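Lipoprotein (Streptococcus pneumoniae serotype 4, PDB 6JF1) binds L-methionine as the substrate-binding protein of an ABC importer, and is probably lipid-anchored at the outer face of the membrane. Local coordinates at residues 83-91 / 139-147. Sequence-based numbering, arbitrary orientation.
With ZN (zinc ion), chain G; ZN (zinc ion), chain H; MET (methionine), chain B.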
loop_
_atom_site.group_PDB
_atom_site.type_symbol
_atom_site.label_atom_id
_atom_site.label_comp_id
_atom_site.label_asym_id
_atom_site.label_seq_id
_atom_site.Cartn_x
_atom_site.Cartn_y
_atom_site.Cartn_z
ATOM N N GLN A 83 -3.258 4.738 0.135
ATOM C CA GLN A 83 -4.065 3.607 -0.324
ATOM C C GLN A 83 -4.195 3.670 -1.844
ATOM O O GLN A 83 -3.866 4.698 -2.462
ATOM C CB GLN A 83 -5.476 3.659 0.278
ATOM C CG GLN A 83 -6.321 4.791 -0.337
ATOM C CD GLN A 83 -7.430 5.209 0.594
ATOM O OE1 GLN A 83 -8.302 4.408 0.942
ATOM N NE2 GLN A 83 -7.406 6.468 1.014
ATOM N N HIS A 84 -4.720 2.567 -2.407
ATOM C CA HIS A 84 -5.084 2.499 -3.850
ATOM C C HIS A 84 -6.597 2.710 -4.012
ATOM O O HIS A 84 -7.369 2.760 -3.030
ATOM C CB HIS A 84 -4.526 1.238 -4.565
ATOM C CG HIS A 84 -4.756 -0.045 -3.827
ATOM N ND1 HIS A 84 -6.027 -0.487 -3.451
ATOM C CD2 HIS A 84 -3.887 -0.967 -3.381
ATOM C CE1 HIS A 84 -5.925 -1.646 -2.847
ATOM N NE2 HIS A 84 -4.616 -1.960 -2.766
ATOM N N TYR A 85 -7.014 2.929 -5.253
ATOM C CA TYR A 85 -8.469 3.183 -5.536
ATOM C C TYR A 85 -9.361 2.062 -4.971
ATOM O O TYR A 85 -10.445 2.309 -4.435
ATOM C CB TYR A 85 -8.693 3.275 -7.051
ATOM C CG TYR A 85 -8.423 4.622 -7.687
ATOM C CD1 TYR A 85 -9.350 5.671 -7.600
ATOM C CD2 TYR A 85 -7.267 4.825 -8.433
ATOM C CE1 TYR A 85 -9.121 6.887 -8.244
ATOM C CE2 TYR A 85 -7.024 6.035 -9.084
ATOM C CZ TYR A 85 -7.952 7.069 -8.973
ATOM O OH TYR A 85 -7.721 8.236 -9.645
ATOM N N ASN A 86 -8.954 0.810 -5.124
ATOM C CA ASN A 86 -9.846 -0.287 -4.677
ATOM C C ASN A 86 -10.039 -0.252 -3.162
ATOM O O ASN A 86 -11.156 -0.476 -2.668
ATOM C CB ASN A 86 -9.296 -1.663 -5.017
ATOM C CG ASN A 86 -9.663 -2.083 -6.426
ATOM O OD1 ASN A 86 -10.474 -1.427 -7.096
ATOM N ND2 ASN A 86 -9.069 -3.171 -6.874
ATOM N N PHE A 87 -8.941 -0.013 -2.441
ATOM C CA PHE A 87 -9.018 0.063 -0.999
ATOM C C PHE A 87 -9.983 1.191 -0.625
ATOM O O PHE A 87 -10.804 1.033 0.306
ATOM C CB PHE A 87 -7.630 0.310 -0.371
ATOM C CG PHE A 87 -7.635 0.201 1.131
ATOM C CD1 PHE A 87 -7.938 1.306 1.924
ATOM C CD2 PHE A 87 -7.361 -1.018 1.759
ATOM C CE1 PHE A 87 -7.965 1.200 3.305
ATOM C CE2 PHE A 87 -7.415 -1.120 3.144
ATOM C CZ PHE A 87 -7.687 -0.005 3.923
ATOM N N LEU A 88 -9.847 2.349 -1.296
ATOM C CA LEU A 88 -10.694 3.536 -0.977
ATOM C C LEU A 88 -12.184 3.235 -1.219
ATOM O O LEU A 88 -13.035 3.489 -0.352
ATOM C CB LEU A 88 -10.288 4.758 -1.822
ATOM C CG LEU A 88 -11.243 5.949 -1.636
ATOM C CD1 LEU A 88 -11.296 6.383 -0.153
ATOM C CD2 LEU A 88 -10.845 7.125 -2.521
ATOM N N ASN A 89 -12.479 2.760 -2.429
ATOM C CA ASN A 89 -13.859 2.407 -2.821
ATOM C C ASN A 89 -14.444 1.443 -1.788
ATOM O O ASN A 89 -15.548 1.636 -1.324
ATOM C CB ASN A 89 -13.907 1.825 -4.237
ATOM C CG ASN A 89 -13.564 2.862 -5.300
ATOM O OD1 ASN A 89 -13.929 4.037 -5.185
ATOM N ND2 ASN A 89 -12.839 2.458 -6.333
ATOM N N ASN A 90 -13.689 0.428 -1.420
ATOM C CA ASN A 90 -14.194 -0.541 -0.475
ATOM C C ASN A 90 -14.435 0.095 0.912
ATOM O O ASN A 90 -15.455 -0.190 1.578
ATOM C CB ASN A 90 -13.263 -1.750 -0.385
ATOM C CG ASN A 90 -13.787 -2.794 0.576
ATOM O OD1 ASN A 90 -14.675 -3.557 0.209
ATOM N ND2 ASN A 90 -13.273 -2.812 1.799
ATOM N N TRP A 91 -13.486 0.909 1.372
ATOM C CA TRP A 91 -13.587 1.567 2.673
ATOM C C TRP A 91 -14.822 2.497 2.702
ATOM O O TRP A 91 -15.527 2.558 3.700
ATOM C CB TRP A 91 -12.311 2.371 2.976
ATOM C CG TRP A 91 -12.318 2.886 4.387
ATOM C CD1 TRP A 91 -11.845 2.237 5.500
ATOM C CD2 TRP A 91 -12.901 4.113 4.859
ATOM N NE1 TRP A 91 -12.041 3.003 6.628
ATOM C CE2 TRP A 91 -12.697 4.154 6.261
ATOM C CE3 TRP A 91 -13.499 5.216 4.221
ATOM C CZ2 TRP A 91 -13.116 5.236 7.036
ATOM C CZ3 TRP A 91 -13.932 6.280 4.993
ATOM C CH2 TRP A 91 -13.740 6.282 6.382
ATOM N N ASN A 139 -5.281 -9.321 5.101
ATOM C CA ASN A 139 -6.606 -9.789 5.497
ATOM C C ASN A 139 -7.651 -8.698 5.221
ATOM O O ASN A 139 -8.802 -8.898 5.505
ATOM C CB ASN A 139 -6.620 -10.200 6.976
ATOM C CG ASN A 139 -6.388 -9.050 7.949
ATOM O OD1 ASN A 139 -6.227 -7.900 7.552
ATOM N ND2 ASN A 139 -6.365 -9.332 9.247
ATOM N N ASP A 140 -7.288 -7.516 4.714
ATOM C CA ASP A 140 -8.368 -6.545 4.345
ATOM C C ASP A 140 -8.909 -6.929 2.959
ATOM O O ASP A 140 -8.144 -7.375 2.120
ATOM C CB ASP A 140 -7.822 -5.109 4.395
ATOM C CG ASP A 140 -6.692 -4.961 3.384
ATOM O OD1 ASP A 140 -5.583 -5.529 3.658
ATOM O OD2 ASP A 140 -6.960 -4.364 2.282
ATOM N N ALA A 141 -10.203 -6.727 2.683
ATOM C CA ALA A 141 -10.862 -7.338 1.514
ATOM C C ALA A 141 -10.074 -7.128 0.210
ATOM O O ALA A 141 -9.944 -8.077 -0.558
ATOM C CB ALA A 141 -12.272 -6.806 1.378
ATOM N N THR A 142 -9.559 -5.906 -0.073
ATOM C CA THR A 142 -9.066 -5.647 -1.440
ATOM C C THR A 142 -7.654 -6.208 -1.588
ATOM O O THR A 142 -7.330 -6.724 -2.633
ATOM C CB THR A 142 -9.179 -4.175 -1.884
ATOM O OG1 THR A 142 -8.333 -3.409 -1.031
ATOM C CG2 THR A 142 -10.619 -3.697 -1.866
ATOM N N ASN A 143 -6.823 -6.125 -0.543
ATOM C CA ASN A 143 -5.454 -6.650 -0.652
ATOM C C ASN A 143 -5.460 -8.175 -0.435
ATOM O O ASN A 143 -4.653 -8.888 -1.009
ATOM C CB ASN A 143 -4.486 -5.907 0.282
ATOM C CG ASN A 143 -4.287 -4.486 -0.200
ATOM O OD1 ASN A 143 -3.755 -4.266 -1.291
ATOM N ND2 ASN A 143 -4.749 -3.528 0.582
ATOM N N GLU A 144 -6.398 -8.679 0.351
ATOM C CA GLU A 144 -6.598 -10.133 0.423
ATOM C C GLU A 144 -6.924 -10.711 -0.969
ATOM O O GLU A 144 -6.305 -11.700 -1.432
ATOM C CB GLU A 144 -7.738 -10.445 1.395
ATOM C CG GLU A 144 -7.954 -11.929 1.570
ATOM C CD GLU A 144 -9.081 -12.204 2.568
ATOM O OE1 GLU A 144 -9.358 -11.352 3.428
ATOM O OE2 GLU A 144 -9.716 -13.251 2.440
ATOM N N SER A 145 -7.916 -10.115 -1.619
ATOM C CA SER A 145 -8.322 -10.497 -2.963
ATOM C C SER A 145 -7.128 -10.433 -3.926
ATOM O O SER A 145 -6.874 -11.359 -4.713
ATOM C CB SER A 145 -9.452 -9.608 -3.457
ATOM O OG SER A 145 -9.864 -10.021 -4.747
ATOM N N ARG A 146 -6.423 -9.313 -3.876
ATOM C CA ARG A 146 -5.283 -9.059 -4.738
ATOM C C ARG A 146 -4.239 -10.165 -4.557
ATOM O O ARG A 146 -3.690 -10.660 -5.541
ATOM C CB ARG A 146 -4.661 -7.727 -4.304
ATOM C CG ARG A 146 -3.643 -7.182 -5.292
ATOM C CD ARG A 146 -3.020 -5.958 -4.663
ATOM N NE ARG A 146 -2.198 -5.215 -5.623
ATOM C CZ ARG A 146 -1.544 -4.102 -5.289
ATOM N NH1 ARG A 146 -1.610 -3.656 -4.041
ATOM N NH2 ARG A 146 -0.826 -3.461 -6.198
ATOM N N ALA A 147 -3.959 -10.540 -3.298
ATOM C CA ALA A 147 -2.988 -11.552 -3.021
ATOM C C ALA A 147 -3.451 -12.907 -3.605
ATOM O O ALA A 147 -2.646 -13.669 -4.113
ATOM C CB ALA A 147 -2.791 -11.635 -1.522
HETATM ZN ZN ZN G . -10.005 -10.900 5.418
HETATM ZN ZN ZN H . -10.601 -13.646 4.278
HETATM N N MET B . 0.746 1.305 -1.132
HETATM C CA MET B . -0.152 0.092 -1.026
HETATM C C MET B . -0.094 -0.655 -2.359
HETATM O O MET B . -0.051 -1.901 -2.371
HETATM C CB MET B . -1.606 0.506 -0.752
HETATM C CG MET B . -2.478 -0.668 -0.255
HETATM S SD MET B . -4.182 -0.121 0.054
HETATM C CE MET B . -4.028 0.610 1.692
HETATM O OXT MET B . -0.025 0.012 -3.431
HETATM O O HOH W 1 -11.894 -12.252 4.710
HETATM O O HOH W 2 -11.329 -10.097 4.136
#
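D140 sets its carboxylate OD2 at the edge of the F87 ring, 3.4 Å from CE2, with the two planes 60° apart. D140 is also the N-cap of its helix: OD2 takes a weak bond from the backbone N of N143 and, on its syn side, one from N143 ND2. T142 points at the other helix: its OG1 lies 3.5 Å from H84 CE1, at the imidazole edge, while CG2 rests on N90 CB at 3.6 Å. N143 then forms the polar link. Its OD1 accepts a nearly straight bond (170°) from H84 NE2 at 2.9 Å, in the imidazole plane, and a second from N202. With CG of H84 between its backbone N and carbonyl carbon, ND1 turns back to accept from F87 N, capping helix 85-95. One face of this ring carries the methionine sulfur, SD, and one face of the F87 ring its methyl, CE. R146, extended from CG to NE, brings NH1 to the ligand O at 2.9 Å, while E220 holds NE. The contact thus joins the two lobes of a substrate-binding protein across the methionine cleft. Segments 85-91 and 141-147 are inclined at 136°; helix 85-95 follows strand 79-84 of the seven-stranded sheet, helix 141-153 strand 134-138 of the other.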